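Local coordinates for protein alpha-fucosidase (Bifidobacterium bifidum, PDB 2EAB) that probably hydrolyses alpha-1,2-linked L-fucose from glycans, this chain being the catalytic portion of a longer protein, at residues 129-134 with 235-240; 135-140 with 213-218. All blocks are in the same frame, centred on the assembly; numbering follows the deposited sequence.

Contact 1 (129-134 with 235-240)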
# COMPACT_ATOMS: atom_id res chain seq x y z
N ASN A 129 19.63 15.58 -8.67
CA ASN A 129 18.88 16.45 -9.57
C ASN A 129 17.38 16.25 -9.41
O ASN A 129 16.83 15.24 -9.86
CB ASN A 129 19.31 16.22 -11.03
CG ASN A 129 18.70 17.24 -12.00
OD1 ASN A 129 17.69 17.87 -11.70
ND2 ASN A 129 19.32 17.39 -13.17
N ALA A 130 16.72 17.21 -8.76
CA ALA A 130 15.29 17.11 -8.46
C ALA A 130 14.41 17.08 -9.71
O ALA A 130 13.29 16.56 -9.66
CB ALA A 130 14.86 18.22 -7.52
N ALA A 131 14.89 17.66 -10.81
CA ALA A 131 14.18 17.62 -12.09
C ALA A 131 14.24 16.23 -12.72
O ALA A 131 13.31 15.83 -13.42
CB ALA A 131 14.75 18.65 -13.05
N GLU A 132 15.33 15.51 -12.49
CA GLU A 132 15.44 14.12 -12.94
C GLU A 132 14.59 13.20 -12.08
O GLU A 132 13.98 12.25 -12.59
CB GLU A 132 16.89 13.64 -12.88
CG GLU A 132 17.80 14.16 -13.96
CD GLU A 132 19.15 13.47 -13.95
OE1 GLU A 132 19.51 12.86 -12.91
OE2 GLU A 132 19.86 13.53 -14.97
N GLN A 133 14.57 13.44 -10.78
CA GLN A 133 13.77 12.62 -9.90
C GLN A 133 12.30 12.77 -10.26
O GLN A 133 11.59 11.79 -10.45
CB GLN A 133 14.00 13.01 -8.45
CG GLN A 133 13.26 12.10 -7.48
CD GLN A 133 13.68 12.28 -6.03
OE1 GLN A 133 14.61 13.04 -5.72
NE2 GLN A 133 13.01 11.56 -5.15
N GLY A 134 11.85 14.02 -10.36
CA GLY A 134 10.46 14.30 -10.66
C GLY A 134 9.53 13.92 -9.53
O GLY A 134 9.96 13.71 -8.40
N LEU A 235 4.43 17.70 -21.04
CA LEU A 235 5.06 18.23 -19.84
C LEU A 235 6.34 18.94 -20.22
O LEU A 235 7.14 18.43 -21.01
CB LEU A 235 5.34 17.14 -18.81
CG LEU A 235 4.12 16.42 -18.23
CD1 LEU A 235 4.57 15.40 -17.20
CD2 LEU A 235 3.11 17.40 -17.63
N GLY A 236 6.55 20.13 -19.66
CA GLY A 236 7.77 20.89 -19.91
C GLY A 236 9.01 20.21 -19.36
O GLY A 236 10.09 20.30 -19.95
N ASN A 237 8.86 19.52 -18.24
CA ASN A 237 10.01 18.91 -17.58
C ASN A 237 10.65 17.77 -18.37
O ASN A 237 11.86 17.65 -18.39
CB ASN A 237 9.63 18.49 -16.15
CG ASN A 237 10.53 17.40 -15.60
OD1 ASN A 237 10.39 16.23 -15.96
ND2 ASN A 237 11.43 17.77 -14.69
N ASN A 238 9.83 16.96 -19.05
CA ASN A 238 10.35 15.73 -19.67
C ASN A 238 9.73 15.34 -21.01
O ASN A 238 10.04 14.27 -21.54
CB ASN A 238 10.23 14.55 -18.70
CG ASN A 238 8.78 14.22 -18.37
OD1 ASN A 238 7.85 14.79 -18.94
ND2 ASN A 238 8.59 13.31 -17.42
N GLY A 239 8.84 16.18 -21.54
CA GLY A 239 8.23 15.91 -22.83
C GLY A 239 7.13 14.85 -22.84
O GLY A 239 6.64 14.50 -23.92
N LEU A 240 6.75 14.33 -21.67
CA LEU A 240 5.65 13.37 -21.59
C LEU A 240 4.39 13.96 -22.22
O LEU A 240 3.99 15.08 -21.89
CB LEU A 240 5.36 13.00 -20.13
CG LEU A 240 4.39 11.83 -19.91
CD1 LEU A 240 5.06 10.50 -20.23
CD2 LEU A 240 3.88 11.83 -18.48
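N237 reaches across to A131 with a single hydrogen bond. Its ND2 donates to A131 O at 3.0 Å, and the bond is nearly straight at 176°. A131 O lies in the plane of the N237 amide. Seen from the acceptor, the donor is tilted modestly from the carbonyl plane. The side chain of N237 is aimed at the helix because CG lies anti to the backbone N (chi1 157°). The rest of the touch is slight: A131 CB sits 3.8 Å from N237 ND2. The other end of the same amide is also used, since N237 OD1 accepts from the backbone N of G82. With ND2 and OD1 both bonded, the amide is fixed in rotation.

In each segment another asparagine, N129 or N238, shapes its own backbone. N129 is the N-cap of helix 130-133. Its OD1 accepts from A131 N at 2.9 Å, and more weakly from E132 N at 3.4 Å. N238 makes an Asx turn, with OD1 taking the L240 backbone N at 3.0 Å from above the carbonyl plane. N238 ND2 donates to the carbonyls of W80 and G82. N237 and N238 thus both tie the loop to the chain at 80-82. The helix stops at G134, which has positive phi.

This is a small surface contact within the family 65-type N-terminal domain, away from the annotated sites. It joins the short helix 130-133 to the loop between the antiparallel strands 228-235 and 241-250. The helix is also bonded through its backbone to G83 and A409. Its Q133 donates to E486, so one face of the helix looks toward the part of the chain assigned to the catalytic domain.

Contact 2 (135-140 with 213-218)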
# COMPACT_ATOMS: atom_id res chain seq x y z
N ASN A 135 8.24 13.86 -9.85
CA ASN A 135 7.19 13.57 -8.89
C ASN A 135 5.88 13.34 -9.62
O ASN A 135 5.78 13.54 -10.83
CB ASN A 135 7.08 14.65 -7.80
CG ASN A 135 6.66 16.04 -8.32
OD1 ASN A 135 6.63 16.32 -9.53
ND2 ASN A 135 6.32 16.91 -7.39
N TYR A 136 4.88 12.87 -8.87
CA TYR A 136 3.53 12.70 -9.36
C TYR A 136 2.81 14.04 -9.37
O TYR A 136 2.90 14.78 -8.39
CB TYR A 136 2.79 11.75 -8.43
CG TYR A 136 1.39 11.37 -8.87
CD1 TYR A 136 1.17 10.80 -10.11
CD2 TYR A 136 0.30 11.54 -8.02
CE1 TYR A 136 -0.11 10.41 -10.50
CE2 TYR A 136 -0.98 11.17 -8.40
CZ TYR A 136 -1.18 10.59 -9.64
OH TYR A 136 -2.43 10.19 -10.03
N LEU A 137 2.10 14.33 -10.45
CA LEU A 137 1.37 15.59 -10.62
C LEU A 137 -0.13 15.42 -10.52
O LEU A 137 -0.69 14.52 -11.15
CB LEU A 137 1.63 16.17 -12.01
CG LEU A 137 3.03 16.58 -12.45
CD1 LEU A 137 3.02 17.07 -13.88
CD2 LEU A 137 3.60 17.62 -11.54
N ASN A 138 -0.79 16.33 -9.80
CA ASN A 138 -2.21 16.55 -10.05
C ASN A 138 -2.36 16.92 -11.52
O ASN A 138 -1.64 17.80 -12.01
CB ASN A 138 -2.77 17.66 -9.17
CG ASN A 138 -4.12 18.15 -9.66
OD1 ASN A 138 -5.13 17.43 -9.59
ND2 ASN A 138 -4.15 19.37 -10.18
N TRP A 139 -3.28 16.27 -12.22
CA TRP A 139 -3.50 16.57 -13.63
C TRP A 139 -4.17 17.94 -13.76
O TRP A 139 -3.66 18.83 -14.47
CB TRP A 139 -4.36 15.47 -14.27
CG TRP A 139 -4.61 15.63 -15.75
CD1 TRP A 139 -5.30 16.63 -16.37
CD2 TRP A 139 -4.20 14.72 -16.77
NE1 TRP A 139 -5.33 16.41 -17.72
CE2 TRP A 139 -4.66 15.25 -18.00
CE3 TRP A 139 -3.48 13.52 -16.78
CZ2 TRP A 139 -4.44 14.61 -19.22
CZ3 TRP A 139 -3.25 12.89 -17.99
CH2 TRP A 139 -3.73 13.44 -19.20
N GLY A 140 -5.28 18.12 -13.06
CA GLY A 140 -6.02 19.37 -13.06
C GLY A 140 -7.36 19.17 -12.40
O GLY A 140 -7.46 18.45 -11.39
N THR A 213 -2.06 24.64 -12.95
CA THR A 213 -1.33 25.77 -13.51
C THR A 213 0.11 25.87 -13.00
O THR A 213 0.80 26.85 -13.30
CB THR A 213 -2.07 27.09 -13.22
OG1 THR A 213 -2.21 27.26 -11.81
CG2 THR A 213 -3.46 27.07 -13.86
N ASN A 214 0.58 24.87 -12.25
CA ASN A 214 1.87 24.97 -11.56
C ASN A 214 3.01 24.14 -12.14
O ASN A 214 4.17 24.35 -11.77
CB ASN A 214 1.69 24.70 -10.07
CG ASN A 214 0.67 25.62 -9.43
OD1 ASN A 214 -0.42 25.18 -9.05
ND2 ASN A 214 0.99 26.90 -9.36
N TYR A 215 2.69 23.20 -13.02
CA TYR A 215 3.73 22.49 -13.74
C TYR A 215 3.98 23.11 -15.11
O TYR A 215 3.07 23.66 -15.73
CB TYR A 215 3.45 20.99 -13.84
CG TYR A 215 2.16 20.52 -14.49
CD1 TYR A 215 2.05 20.38 -15.87
CD2 TYR A 215 1.08 20.09 -13.71
CE1 TYR A 215 0.89 19.87 -16.46
CE2 TYR A 215 -0.08 19.59 -14.28
CZ TYR A 215 -0.18 19.48 -15.65
OH TYR A 215 -1.32 18.98 -16.23
N SER A 216 5.23 23.04 -15.57
CA SER A 216 5.56 23.61 -16.87
C SER A 216 5.01 22.76 -18.01
O SER A 216 4.85 21.53 -17.87
CB SER A 216 7.06 23.85 -17.03
OG SER A 216 7.78 22.63 -17.10
N LYS A 217 4.71 23.41 -19.12
CA LYS A 217 4.04 22.79 -20.25
C LYS A 217 4.64 23.27 -21.54
O LYS A 217 5.15 24.39 -21.62
CB LYS A 217 2.55 23.14 -20.24
CG LYS A 217 1.82 22.81 -18.95
CD LYS A 217 0.45 23.45 -18.92
CE LYS A 217 -0.26 23.21 -17.59
NZ LYS A 217 0.40 23.87 -16.44
N THR A 218 4.57 22.42 -22.56
CA THR A 218 4.94 22.81 -23.91
C THR A 218 3.78 22.50 -24.84
O THR A 218 3.24 21.39 -24.83
CB THR A 218 6.21 22.09 -24.40
OG1 THR A 218 5.94 20.71 -24.58
CG2 THR A 218 7.33 22.23 -23.40
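Y215 lays one ring face against L137 and sends its hydroxyl to the backbone of W139. The setting is the N-terminal beta-sandwich domain of this family 95 enzyme. W139 and G140 form a classic beta bulge opposite F74, where the chain enters strand 140-145. Segment 213-218 leads into strand 217-225, an outermost strand of the nine-stranded sheet.

The tight part is the Y215 ring. L137 CD1 makes a CH-pi contact over one face, 3.8 Å from the ring centroid and 20° off the normal. CD1 sits toward the CG and CD2 side, 3.6 Å from CD2. The opposite face carries K217 NZ, 3.9 Å above the plane and also displaced toward the rim. That ammonium is held by Y215 O at 2.8 Å and by N212 O. CG of Y215 lies between the backbone N and the carbonyl carbon (chi1 58°), which turns the ring back toward segment 135-140.

A phenylalanine in place of Y215 would probably leave W139 O without this hydroxyl donor and the ring without its polar anchor.

The outer side is looser. T213, N214 and T218 are exposed and do not touch segment 135-140. S216 is partly exposed and turns its hydroxyl to D407. W139 starts its side chain away from segment 213-218, and its indole meets F74 edge-to-face. Its side chain is about 12 Å from the bound calcium ion.

At the ring edge, Y215 OH donates to W139 O at 2.9 Å, in the carbonyl plane and on a lone pair. Beside it, N138 O is buried with no polar partner in the model, 3.3 Å from Y215 CE2.

In the fold
Contact 1 is a surface contact and contact 2 a buried one, although their centres lie only 10 Å apart. Along the chain, contact 2 is nested inside the loop that contact 1 closes. Segments 129-134 and 135-140 are consecutive. Segments 213-218 and 235-240 sit by neighbouring strands, 217-225 and 228-235, and they touch directly. G236 N lies 2.8 Å from S216 O, a probable hydrogen bond, and L235 CD2 packs on Y215 CE1 at 3.5 Å. The chemistry follows the depth. Contact 1 rests on one amide-to-carbonyl bond with little apolar surface. Contact 2 combines an aromatic face with a buried hydroxyl bond. It joins the lead-in to inner strand 140-145 of one sheet to the start of edge strand 217-225 of the other.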